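Local atomic coordinates of amidohydrolase (Pseudomonas aeruginosa, PDB entry 2I5G), a protein that probably acts as a metal-dependent dipeptidase of the membrane dipeptidase (M19) family, hydrolysing the peptide bond of dipeptides. Residues I11-L16 against A75-A80; C155-V160 against E167-S172; K173-Y178 against V316-D321; G206-T211 against N237-D242. The protein carries 2 engineered substitutions. One frame throughout, in Å; residues are numbered along the deposited sequence.

Interaction 1: I11-L16 against A75-A80; sequences IVIDGL and ADIRKA
Ile11 opens the contact with its branch methyl: CG2 faces CG2 of Ile77 at 4.1 Å, one methyl against another across the gap between chain and helix. A chi1 of -61° sets CG1 of Ile11 beside the backbone N and leaves CG2 anti to it, on the helix side. At Val12 the backbone bonds to Thr35 and Ala36, tying the chain to its neighbour in the sheet. Ile13, two residues on, faces the helix again and uses its far end instead. Its extended CG1-CD1 arm meets the CD1 of Ile77 at 3.9 Å and passes 4.2 Å from the CG2 of Ile77, with the two side chains roughly perpendicular. Ile77 therefore divides its two methyls, CG2 to both isoleucines and CD1 to Ile13 alone. In the TIM-barrel fold of the M19 family, strand 13-17 belongs to the parallel wall; Ile13 faces the side where helix 304-323 lies, and Ile77 of helix 74-82 joins the same apolar cluster. Val316 of helix 304-323 touches both Ile11 and Ile13, so that a second helix shares this layer. Past Ile13 the chain leaves helix 74-82. Asp14 forms an Asx turn, its OD2 accepting from the backbone N of Leu16 at 3.0 Å. The bond is almost straight (175°), yet the N-H meets OD2 from well above the carboxylate plane. Asp14 OD1 is hydrogen-bonded to Thr248 OG1, which leaves both carboxylate oxygens with partners as the chain bends at Gly15 toward Leu16.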
loop_
_atom_site.group_PDB
_atom_site.type_symbol
_atom_site.label_atom_id
_atom_site.label_comp_id
_atom_site.label_asym_id
_atom_site.label_seq_id
_atom_site.Cartn_x
_atom_site.Cartn_y
_atom_site.Cartn_z
ATOM N N ILE A 11 17.117 32.079 -15.231
ATOM C CA ILE A 11 17.140 30.744 -14.655
ATOM C C ILE A 11 15.853 30.066 -15.083
ATOM O O ILE A 11 14.776 30.432 -14.621
ATOM C CB ILE A 11 17.150 30.788 -13.120
ATOM C CG1 ILE A 11 18.403 31.506 -12.626
ATOM C CG2 ILE A 11 17.077 29.372 -12.558
ATOM C CD1 ILE A 11 19.681 30.834 -13.055
ATOM N N VAL A 12 15.949 29.098 -15.985
ATOM C CA VAL A 12 14.750 28.402 -16.420
ATOM C C VAL A 12 14.757 27.017 -15.798
ATOM O O VAL A 12 15.761 26.303 -15.839
ATOM C CB VAL A 12 14.648 28.331 -17.981
ATOM C CG1 VAL A 12 15.849 29.015 -18.623
ATOM C CG2 VAL A 12 14.513 26.890 -18.449
ATOM N N ILE A 13 13.630 26.655 -15.200
ATOM C CA ILE A 13 13.490 25.371 -14.538
ATOM C C ILE A 13 12.182 24.721 -14.927
ATOM O O ILE A 13 11.189 25.411 -15.151
ATOM C CB ILE A 13 13.536 25.550 -13.007
ATOM C CG1 ILE A 13 14.949 25.979 -12.594
ATOM C CG2 ILE A 13 13.106 24.264 -12.310
ATOM C CD1 ILE A 13 15.132 26.190 -11.111
ATOM N N ASP A 14 12.185 23.395 -15.016
ATOM C CA ASP A 14 10.981 22.659 -15.377
ATOM C C ASP A 14 10.620 21.694 -14.269
ATOM O O ASP A 14 11.406 20.821 -13.915
ATOM C CB ASP A 14 11.187 21.898 -16.686
ATOM C CG ASP A 14 9.911 21.245 -17.186
ATOM O OD1 ASP A 14 9.894 20.805 -18.356
ATOM O OD2 ASP A 14 8.928 21.170 -16.409
ATOM N N GLY A 15 9.418 21.861 -13.732
ATOM C CA GLY A 15 8.949 21.026 -12.643
ATOM C C GLY A 15 8.792 19.540 -12.918
ATOM O O GLY A 15 8.750 18.749 -11.976
ATOM N N LEU A 16 8.689 19.146 -14.184
ATOM C CA LEU A 16 8.546 17.734 -14.487
ATOM C C LEU A 16 8.873 17.314 -15.910
ATOM O O LEU A 16 8.339 17.857 -16.881
ATOM C CB LEU A 16 7.137 17.252 -14.176
ATOM C CG LEU A 16 7.152 15.726 -14.074
ATOM C CD1 LEU A 16 7.336 15.344 -12.611
ATOM C CD2 LEU A 16 5.874 15.133 -14.611
ATOM N N ALA A 75 22.394 25.624 -4.998
ATOM C CA ALA A 75 23.710 26.104 -5.378
ATOM C C ALA A 75 24.135 25.366 -6.648
ATOM O O ALA A 75 24.914 25.885 -7.444
ATOM C CB ALA A 75 24.700 25.845 -4.265
ATOM N N ASP A 76 23.628 24.149 -6.835
ATOM C CA ASP A 76 23.962 23.385 -8.035
ATOM C C ASP A 76 23.265 24.038 -9.235
ATOM O O ASP A 76 23.725 23.936 -10.378
ATOM C CB ASP A 76 23.511 21.925 -7.897
ATOM C CG ASP A 76 24.280 21.171 -6.819
ATOM O OD1 ASP A 76 25.534 21.180 -6.851
ATOM O OD2 ASP A 76 23.630 20.560 -5.942
ATOM N N ILE A 77 22.156 24.715 -8.961
ATOM C CA ILE A 77 21.404 25.386 -10.005
ATOM C C ILE A 77 22.163 26.604 -10.507
ATOM O O ILE A 77 22.219 26.859 -11.703
ATOM C CB ILE A 77 20.031 25.802 -9.490
ATOM C CG1 ILE A 77 19.277 24.551 -9.044
ATOM C CG2 ILE A 77 19.267 26.534 -10.570
ATOM C CD1 ILE A 77 17.833 24.781 -8.712
ATOM N N ARG A 78 22.756 27.347 -9.582
ATOM C CA ARG A 78 23.535 28.529 -9.924
ATOM C C ARG A 78 24.782 28.081 -10.670
ATOM O O ARG A 78 25.229 28.739 -11.609
ATOM C CB ARG A 78 23.915 29.297 -8.649
ATOM C CG ARG A 78 25.131 30.211 -8.787
ATOM C CD ARG A 78 25.229 31.212 -7.633
ATOM N NE ARG A 78 25.074 30.598 -6.310
ATOM C CZ ARG A 78 25.988 29.846 -5.699
ATOM N NH1 ARG A 78 27.155 29.596 -6.281
ATOM N NH2 ARG A 78 25.735 29.351 -4.492
ATOM N N LYS A 79 25.331 26.944 -10.256
ATOM C CA LYS A 79 26.524 26.407 -10.895
ATOM C C LYS A 79 26.224 26.003 -12.338
ATOM O O LYS A 79 26.967 26.347 -13.258
ATOM C CB LYS A 79 27.038 25.198 -10.117
ATOM C CG LYS A 79 28.266 24.566 -10.742
ATOM C CD LYS A 79 28.691 23.283 -10.040
ATOM C CE LYS A 79 29.154 23.542 -8.612
ATOM N NZ LYS A 79 29.545 22.277 -7.921
ATOM N N ALA A 80 25.129 25.278 -12.531
ATOM C CA ALA A 80 24.742 24.828 -13.857
ATOM C C ALA A 80 24.569 25.999 -14.824
ATOM O O ALA A 80 24.992 25.936 -15.981
ATOM C CB ALA A 80 23.456 24.028 -13.773
#

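Interaction 2: C155-V160 against E167-S172; sequences CDLSHV and EVILES
Leu157 and Val168 meet tip to tip. CD2 of Leu157 nests against the valine fork, 3.8 Å from CG1 of Val168 and 4.0 Å from its CG2. CD1 of Leu157 sits between the two helical residues, 3.9 Å from CG1 of Ile169 and 4.1 Å from CG1 of Val168. Ile169 reaches the leucine by the CG1 methylene of its long arm, which stands beside the backbone N (chi1 -61°) and slants across it. On the strand, Cys155 adds its CB, 4.2 Å from CG1 of Val168, which makes that methyl common to both strand-side residues.

Backbone bonds place the strand-side residues. Leu157 begins a type I beta turn closed by the N-H of Val160 bonding to the Leu157 carbonyl O at 3.1 Å. The backbone of Asp156 bonds to Val116 and Met118, in parallel pairing with strand 113-117, and the backbones of Cys155 and Leu157 bond to Cys177. Met148 of helix 139-151 also touches Cys155. Farther out, the helix surface carries charge: Glu171 forms a salt bridge with Arg142, and Glu167 does so with Arg133 of the second subunit.

The four touching residues are buried and meet through carbon alone, with no hydrogen bond between the segments; the helix is held to the barrel wall here by dispersion and exclusion of water.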
loop_
_atom_site.group_PDB
_atom_site.type_symbol
_atom_site.label_atom_id
_atom_site.label_comp_id
_atom_site.label_asym_id
_atom_site.label_seq_id
_atom_site.Cartn_x
_atom_site.Cartn_y
_atom_site.Cartn_z
ATOM N N CYS A 155 7.419 17.472 -0.884
ATOM C CA CYS A 155 6.214 16.680 -1.116
ATOM C C CYS A 155 5.495 17.169 -2.367
ATOM O O CYS A 155 5.196 18.358 -2.501
ATOM C CB CYS A 155 5.268 16.795 0.078
ATOM S SG CYS A 155 5.912 16.146 1.640
ATOM N N ASP A 156 5.218 16.244 -3.279
ATOM C CA ASP A 156 4.537 16.563 -4.528
ATOM C C ASP A 156 3.166 15.893 -4.494
ATOM O O ASP A 156 3.024 14.778 -3.974
ATOM C CB ASP A 156 5.371 16.063 -5.716
ATOM C CG ASP A 156 4.754 16.414 -7.061
ATOM O OD1 ASP A 156 4.255 17.551 -7.214
ATOM O OD2 ASP A 156 4.786 15.557 -7.970
ATOM N N LEU A 157 2.159 16.572 -5.047
ATOM C CA LEU A 157 0.796 16.054 -5.027
ATOM C C LEU A 157 0.032 16.110 -6.341
ATOM O O LEU A 157 -1.189 15.948 -6.352
ATOM C CB LEU A 157 -0.009 16.799 -3.967
ATOM C CG LEU A 157 0.554 16.808 -2.545
ATOM C CD1 LEU A 157 -0.146 17.893 -1.755
ATOM C CD2 LEU A 157 0.386 15.444 -1.886
ATOM N N SER A 158 0.729 16.326 -7.449
ATOM C CA SER A 158 0.055 16.398 -8.748
ATOM C C SER A 158 -0.893 15.227 -9.038
ATOM O O SER A 158 -2.014 15.433 -9.500
ATOM C CB SER A 158 1.086 16.504 -9.881
ATOM O OG SER A 158 1.777 17.740 -9.830
ATOM N N HIS A 159 -0.440 14.007 -8.762
ATOM C CA HIS A 159 -1.234 12.806 -9.026
ATOM C C HIS A 159 -1.981 12.265 -7.799
ATOM O O HIS A 159 -2.643 11.228 -7.876
ATOM C CB HIS A 159 -0.326 11.712 -9.615
ATOM C CG HIS A 159 0.243 12.048 -10.964
ATOM N ND1 HIS A 159 -0.377 11.694 -12.144
ATOM C CD2 HIS A 159 1.372 12.711 -11.319
ATOM C CE1 HIS A 159 0.346 12.119 -13.166
ATOM N NE2 HIS A 159 1.412 12.739 -12.692
ATOM N N VAL A 160 -1.882 12.966 -6.671
ATOM C CA VAL A 160 -2.566 12.531 -5.456
ATOM C C VAL A 160 -4.012 13.047 -5.422
ATOM O O VAL A 160 -4.306 14.141 -5.906
ATOM C CB VAL A 160 -1.822 13.014 -4.187
ATOM C CG1 VAL A 160 -2.526 12.488 -2.940
ATOM C CG2 VAL A 160 -0.378 12.536 -4.213
ATOM N N GLU A 167 -4.715 16.675 3.444
ATOM C CA GLU A 167 -4.091 16.274 4.701
ATOM C C GLU A 167 -2.591 16.524 4.644
ATOM O O GLU A 167 -1.992 16.984 5.615
ATOM C CB GLU A 167 -4.382 14.799 4.988
ATOM C CG GLU A 167 -5.830 14.540 5.376
ATOM C CD GLU A 167 -6.191 13.066 5.412
ATOM O OE1 GLU A 167 -5.519 12.297 6.124
ATOM O OE2 GLU A 167 -7.158 12.672 4.731
ATOM N N VAL A 168 -1.991 16.241 3.496
ATOM C CA VAL A 168 -0.560 16.451 3.319
ATOM C C VAL A 168 -0.198 17.938 3.428
ATOM O O VAL A 168 0.814 18.297 4.028
ATOM C CB VAL A 168 -0.082 15.892 1.945
ATOM C CG1 VAL A 168 1.381 16.263 1.693
ATOM C CG2 VAL A 168 -0.248 14.381 1.924
ATOM N N ILE A 169 -1.023 18.806 2.854
ATOM C CA ILE A 169 -0.742 20.237 2.921
ATOM C C ILE A 169 -0.795 20.723 4.369
ATOM O O ILE A 169 -0.003 21.573 4.786
ATOM C CB ILE A 169 -1.759 21.058 2.092
ATOM C CG1 ILE A 169 -1.691 20.640 0.619
ATOM C CG2 ILE A 169 -1.471 22.554 2.251
ATOM C CD1 ILE A 169 -2.740 21.283 -0.255
ATOM N N LEU A 170 -1.735 20.170 5.126
ATOM C CA LEU A 170 -1.933 20.534 6.522
ATOM C C LEU A 170 -0.907 19.908 7.466
ATOM O O LEU A 170 -0.683 20.409 8.561
ATOM C CB LEU A 170 -3.343 20.111 6.945
ATOM C CG LEU A 170 -4.467 21.138 7.134
ATOM C CD1 LEU A 170 -4.255 22.368 6.271
ATOM C CD2 LEU A 170 -5.789 20.459 6.809
ATOM N N GLU A 171 -0.281 18.818 7.034
ATOM C CA GLU A 171 0.695 18.098 7.853
ATOM C C GLU A 171 2.154 18.524 7.682
ATOM O O GLU A 171 2.906 18.559 8.654
ATOM C CB GLU A 171 0.550 16.591 7.585
ATOM C CG GLU A 171 1.703 15.696 8.047
ATOM C CD GLU A 171 1.719 15.454 9.543
ATOM O OE1 GLU A 171 0.666 15.085 10.105
ATOM O OE2 GLU A 171 2.795 15.616 10.156
ATOM N N SER A 172 2.563 18.847 6.459
ATOM C CA SER A 172 3.952 19.236 6.232
ATOM C C SER A 172 4.252 20.604 6.810
ATOM O O SER A 172 3.407 21.502 6.786
ATOM C CB SER A 172 4.283 19.248 4.743
ATOM O OG SER A 172 3.704 20.377 4.120
#

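Interaction 3: K173-Y178 against V316-D321; sequences KKPVCY and VRVLRD
Lys174 and Asp321 carry the polar half of this contact. The ammonium NZ bonds twice to the same residue: to the backbone O of Asp321 at 2.8 Å and to its carboxylate OD1 at 3.2 Å, the latter also a salt bridge. The two acceptors are met differently. NZ approaches OD1 nearly along its C-O bond direction, whereas it stands 42° above the plane of the peptide carbonyl. A bend in the lysine chain (chi2 -66°) folds the amine back toward the helix, and Asp321 presents its carboxylate with CG anti to the backbone N (chi1 -167°). Because Asp321 lies in the last turns of helix 304-323, the ammonium would probably also gain from the partial negative charge at that end.

The apolar half belongs to Pro175. Its ring CB meets CG2 of Val318 at 3.7 Å, methylene against methyl, one helical turn back from the aspartate. The adjoining ring atoms CG and CD lie against the carboxylate, CG 3.8 Å from OD2 of Asp321, so the pyrrolidine flanks the second oxygen while the first serves the lysine. Val322, next after Asp321, also touches Pro175, and Val318 packs on Met154, the first residue of strand 154-156.

Lys174 and Pro175 form the loop just before strand 177-181, whose backbone pairs with strands 154-156 and 207-210. Helix 304-323 thus lies against the N-terminal ends of the parallel barrel strands, opposite the end where TIM-barrel enzymes hold their active sites.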
loop_
_atom_site.group_PDB
_atom_site.type_symbol
_atom_site.label_atom_id
_atom_site.label_comp_id
_atom_site.label_asym_id
_atom_site.label_seq_id
_atom_site.Cartn_x
_atom_site.Cartn_y
_atom_site.Cartn_z
ATOM N N LYS A 173 5.467 20.752 7.322
ATOM C CA LYS A 173 5.923 22.005 7.916
ATOM C C LYS A 173 6.749 22.776 6.899
ATOM O O LYS A 173 7.325 23.825 7.194
ATOM C CB LYS A 173 6.750 21.711 9.167
ATOM C CG LYS A 173 5.925 21.080 10.270
ATOM C CD LYS A 173 6.774 20.557 11.394
ATOM C CE LYS A 173 5.882 19.927 12.438
ATOM N NZ LYS A 173 6.662 19.275 13.513
ATOM N N LYS A 174 6.799 22.229 5.693
ATOM C CA LYS A 174 7.531 22.824 4.591
ATOM C C LYS A 174 6.593 22.834 3.400
ATOM O O LYS A 174 5.792 21.913 3.220
ATOM C CB LYS A 174 8.775 21.996 4.263
ATOM C CG LYS A 174 9.918 22.144 5.253
ATOM C CD LYS A 174 10.494 23.554 5.232
ATOM C CE LYS A 174 11.835 23.585 5.944
ATOM N NZ LYS A 174 12.518 24.910 5.864
ATOM N N PRO A 175 6.682 23.874 2.564
ATOM C CA PRO A 175 5.826 23.990 1.386
ATOM C C PRO A 175 5.770 22.704 0.567
ATOM O O PRO A 175 6.774 22.008 0.424
ATOM C CB PRO A 175 6.472 25.133 0.608
ATOM C CG PRO A 175 7.051 25.985 1.689
ATOM C CD PRO A 175 7.670 24.966 2.604
ATOM N N VAL A 176 4.590 22.377 0.054
ATOM C CA VAL A 176 4.429 21.203 -0.796
ATOM C C VAL A 176 4.082 21.744 -2.183
ATOM O O VAL A 176 3.952 22.958 -2.364
ATOM C CB VAL A 176 3.313 20.274 -0.296
ATOM C CG1 VAL A 176 3.675 19.738 1.089
ATOM C CG2 VAL A 176 1.996 21.014 -0.264
ATOM N N CYS A 177 3.920 20.869 -3.165
ATOM C CA CYS A 177 3.635 21.372 -4.500
ATOM C C CYS A 177 2.851 20.435 -5.394
ATOM O O CYS A 177 2.686 19.250 -5.096
ATOM C CB CYS A 177 4.950 21.686 -5.208
ATOM S SG CYS A 177 5.938 20.180 -5.556
ATOM N N TYR A 178 2.361 21.009 -6.489
ATOM C CA TYR A 178 1.664 20.281 -7.538
ATOM C C TYR A 178 2.611 20.569 -8.698
ATOM O O TYR A 178 2.332 21.428 -9.535
ATOM C CB TYR A 178 0.294 20.881 -7.858
ATOM C CG TYR A 178 -0.801 20.611 -6.848
ATOM C CD1 TYR A 178 -0.976 19.343 -6.296
ATOM C CD2 TYR A 178 -1.690 21.622 -6.475
ATOM C CE1 TYR A 178 -2.009 19.086 -5.394
ATOM C CE2 TYR A 178 -2.724 21.377 -5.578
ATOM C CZ TYR A 178 -2.879 20.108 -5.042
ATOM O OH TYR A 178 -3.906 19.867 -4.157
ATOM N N VAL A 316 13.187 28.037 -7.577
ATOM C CA VAL A 316 14.396 28.103 -6.773
ATOM C C VAL A 316 14.111 28.507 -5.326
ATOM O O VAL A 316 14.646 27.906 -4.395
ATOM C CB VAL A 316 15.418 29.088 -7.388
ATOM C CG1 VAL A 316 16.657 29.162 -6.514
ATOM C CG2 VAL A 316 15.794 28.636 -8.790
ATOM N N ARG A 317 13.262 29.513 -5.142
ATOM C CA ARG A 317 12.914 29.998 -3.808
ATOM C C ARG A 317 12.260 28.948 -2.902
ATOM O O ARG A 317 12.563 28.882 -1.708
ATOM C CB ARG A 317 12.002 31.222 -3.918
ATOM C CG ARG A 317 11.480 31.726 -2.583
ATOM C CD ARG A 317 11.001 33.165 -2.684
ATOM N NE ARG A 317 12.098 34.072 -3.020
ATOM C CZ ARG A 317 13.159 34.291 -2.246
ATOM N NH1 ARG A 317 13.278 33.670 -1.077
ATOM N NH2 ARG A 317 14.107 35.128 -2.644
ATOM N N VAL A 318 11.374 28.129 -3.460
ATOM C CA VAL A 318 10.707 27.102 -2.664
ATOM C C VAL A 318 11.638 25.922 -2.372
ATOM O O VAL A 318 11.615 25.357 -1.277
ATOM C CB VAL A 318 9.439 26.580 -3.368
ATOM C CG1 VAL A 318 9.814 25.720 -4.561
ATOM C CG2 VAL A 318 8.599 25.801 -2.387
ATOM N N LEU A 319 12.454 25.547 -3.352
ATOM C CA LEU A 319 13.394 24.452 -3.166
ATOM C C LEU A 319 14.417 24.859 -2.124
ATOM O O LEU A 319 14.925 24.023 -1.384
ATOM C CB LEU A 319 14.102 24.112 -4.481
ATOM C CG LEU A 319 13.247 23.322 -5.477
ATOM C CD1 LEU A 319 13.984 23.148 -6.785
ATOM C CD2 LEU A 319 12.904 21.970 -4.869
ATOM N N ARG A 320 14.717 26.152 -2.070
ATOM C CA ARG A 320 15.679 26.666 -1.107
ATOM C C ARG A 320 15.047 26.541 0.273
ATOM O O ARG A 320 15.697 26.145 1.247
ATOM C CB ARG A 320 15.997 28.131 -1.413
ATOM C CG ARG A 320 17.041 28.753 -0.501
ATOM C CD ARG A 320 17.206 30.238 -0.811
ATOM N NE ARG A 320 17.735 30.472 -2.156
ATOM C CZ ARG A 320 18.991 30.222 -2.521
ATOM N NH1 ARG A 320 19.854 29.729 -1.639
ATOM N NH2 ARG A 320 19.386 30.460 -3.768
ATOM N N ASP A 321 13.762 26.873 0.338
ATOM C CA ASP A 321 13.015 26.799 1.583
ATOM C C ASP A 321 13.007 25.360 2.092
ATOM O O ASP A 321 13.457 25.087 3.200
ATOM C CB ASP A 321 11.569 27.253 1.361
ATOM C CG ASP A 321 10.824 27.508 2.665
ATOM O OD1 ASP A 321 11.151 26.867 3.687
ATOM O OD2 ASP A 321 9.899 28.348 2.663
#

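Interaction 4: G206-T211 against N237-D242; sequences GFVGVT and NIVGED
A small apolar contact joins the barrel strand 207-210 to the end of the outer helix 225-239 that follows it, with the loop after the helix bending back to the strand's first residue. Its centre is Val208 on Val239, both with CB directed at the other segment, their CG2 methyls 3.9 Å apart and the two side chains slanting across each other. In each valine CG2 is anti to the carbonyl carbon and CG1 anti to the backbone N (chi1 174° in Val208, 166° in Val239), so corresponding methyls of two alike rotamers meet. Val235, one turn earlier in the helix, and Ile201 of helix 195-203 also touch Val208. These elements form a beta-alpha-beta unit of the TIM barrel, the helix packing on strand 207-210 before the chain returns as parallel strand 244-246. The connection back is short. At Gly240 the chain leaves the helix with positive phi (101°), where a CB would press on the carbonyl O of Val239, and runs through Glu241 to Asp242. There the carbonyl O of Asp242 comes to the edge of the Phe207 ring, close to its plane and 4.3 Å from CD1, a loose approach with no hydrogen bond. The phenyl itself starts out on the far face of the strand, where it meets the ring of Trp315 and touches Cys177. Glu241 and Asp242 both form salt bridges with Lys309, and Glu241 has a second with Arg305, tying this loop to helix 304-323. Backbone bonds from Val208 to Ala243 and Gly245 then bring the following strand in line.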
loop_
_atom_site.group_PDB
_atom_site.type_symbol
_atom_site.label_atom_id
_atom_site.label_comp_id
_atom_site.label_asym_id
_atom_site.label_seq_id
_atom_site.Cartn_x
_atom_site.Cartn_y
_atom_site.Cartn_z
ATOM N N GLY A 206 2.049 27.011 -0.315
ATOM C CA GLY A 206 2.355 26.026 -1.338
ATOM C C GLY A 206 2.827 26.588 -2.667
ATOM O O GLY A 206 2.863 27.807 -2.875
ATOM N N PHE A 207 3.188 25.689 -3.577
ATOM C CA PHE A 207 3.679 26.073 -4.893
ATOM C C PHE A 207 2.910 25.299 -5.951
ATOM O O PHE A 207 2.421 24.201 -5.687
ATOM C CB PHE A 207 5.173 25.748 -4.994
ATOM C CG PHE A 207 5.828 26.285 -6.229
ATOM C CD1 PHE A 207 6.089 27.647 -6.358
ATOM C CD2 PHE A 207 6.150 25.437 -7.283
ATOM C CE1 PHE A 207 6.658 28.152 -7.522
ATOM C CE2 PHE A 207 6.718 25.933 -8.447
ATOM C CZ PHE A 207 6.972 27.289 -8.571
ATOM N N VAL A 208 2.801 25.862 -7.149
ATOM C CA VAL A 208 2.079 25.192 -8.227
ATOM C C VAL A 208 2.752 25.321 -9.586
ATOM O O VAL A 208 2.889 26.421 -10.115
ATOM C CB VAL A 208 0.651 25.745 -8.385
ATOM C CG1 VAL A 208 -0.014 25.115 -9.615
ATOM C CG2 VAL A 208 -0.158 25.479 -7.117
ATOM N N GLY A 209 3.165 24.189 -10.145
ATOM C CA GLY A 209 3.781 24.190 -11.459
ATOM C C GLY A 209 2.710 23.814 -12.476
ATOM O O GLY A 209 2.128 22.727 -12.397
ATOM N N VAL A 210 2.432 24.711 -13.420
ATOM C CA VAL A 210 1.415 24.459 -14.437
ATOM C C VAL A 210 1.986 23.596 -15.550
ATOM O O VAL A 210 3.086 23.848 -16.038
ATOM C CB VAL A 210 0.890 25.771 -15.041
ATOM C CG1 VAL A 210 -0.274 25.489 -15.960
ATOM C CG2 VAL A 210 0.469 26.717 -13.936
ATOM N N THR A 211 1.228 22.576 -15.942
ATOM C CA THR A 211 1.647 21.650 -16.990
ATOM C C THR A 211 0.953 21.939 -18.321
ATOM O O THR A 211 0.076 22.799 -18.400
ATOM C CB THR A 211 1.351 20.191 -16.588
ATOM O OG1 THR A 211 1.975 19.304 -17.523
ATOM C CG2 THR A 211 -0.157 19.931 -16.576
ATOM N N ASN A 237 -3.778 33.802 -11.369
ATOM C CA ASN A 237 -4.847 34.682 -10.914
ATOM C C ASN A 237 -5.352 34.270 -9.529
ATOM O O ASN A 237 -5.921 35.086 -8.802
ATOM C CB ASN A 237 -6.003 34.661 -11.916
ATOM C CG ASN A 237 -7.245 35.374 -11.395
ATOM O OD1 ASN A 237 -7.209 36.560 -11.070
ATOM N ND2 ASN A 237 -8.355 34.645 -11.318
ATOM N N ILE A 238 -5.141 33.004 -9.170
ATOM C CA ILE A 238 -5.575 32.477 -7.874
ATOM C C ILE A 238 -4.394 32.320 -6.924
ATOM O O ILE A 238 -4.436 32.751 -5.771
ATOM C CB ILE A 238 -6.235 31.088 -8.041
ATOM C CG1 ILE A 238 -7.434 31.195 -8.980
ATOM C CG2 ILE A 238 -6.665 30.535 -6.688
ATOM C CD1 ILE A 238 -7.985 29.857 -9.404
ATOM N N VAL A 239 -3.346 31.688 -7.434
ATOM C CA VAL A 239 -2.117 31.411 -6.689
ATOM C C VAL A 239 -1.236 32.634 -6.370
ATOM O O VAL A 239 -0.658 32.729 -5.288
ATOM C CB VAL A 239 -1.262 30.362 -7.469
ATOM C CG1 VAL A 239 0.155 30.309 -6.920
ATOM C CG2 VAL A 239 -1.919 28.996 -7.381
ATOM N N GLY A 240 -1.124 33.562 -7.312
ATOM C CA GLY A 240 -0.284 34.724 -7.084
ATOM C C GLY A 240 1.055 34.555 -7.784
ATOM O O GLY A 240 1.448 33.431 -8.106
ATOM N N GLU A 241 1.775 35.653 -7.999
ATOM C CA GLU A 241 3.048 35.579 -8.702
ATOM C C GLU A 241 4.216 34.965 -7.962
ATOM O O GLU A 241 5.294 34.831 -8.528
ATOM C CB GLU A 241 3.461 36.956 -9.217
ATOM C CG GLU A 241 3.541 38.031 -8.165
ATOM C CD GLU A 241 4.096 39.321 -8.727
ATOM O OE1 GLU A 241 5.324 39.392 -8.932
ATOM O OE2 GLU A 241 3.305 40.255 -8.980
ATOM N N ASP A 242 4.021 34.577 -6.710
ATOM C CA ASP A 242 5.119 33.983 -5.959
ATOM C C ASP A 242 5.012 32.470 -5.769
ATOM O O ASP A 242 5.970 31.830 -5.339
ATOM C CB ASP A 242 5.251 34.673 -4.603
ATOM C CG ASP A 242 5.894 36.049 -4.707
ATOM O OD1 ASP A 242 5.868 36.791 -3.702
ATOM O OD2 ASP A 242 6.436 36.383 -5.785
#

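Overall arrangement
Interactions 1 to 3 follow one another along the chain, and interaction 4 lies within the loop that interaction 3 closes. Their centres are 12 to 23 Å apart, 1 and 2 being the farthest separated. Interactions 2 and 3 touch through Leu157 and Cys155 bonding to Cys177, and 3 and 4 through Tyr178 with Gly209 and Val176 with Phe207, so strands 154-156, 177-181 and 207-210 run in sequence round the barrel wall. Interaction 1 meets interaction 3 where Ile13 and Ile11 pack on Val316. Helices 162-171 and 225-239 pack on the strands from outside, while helix 304-323 joins interactions 1 and 3 and its Trp315 reaches Phe207 of interaction 4.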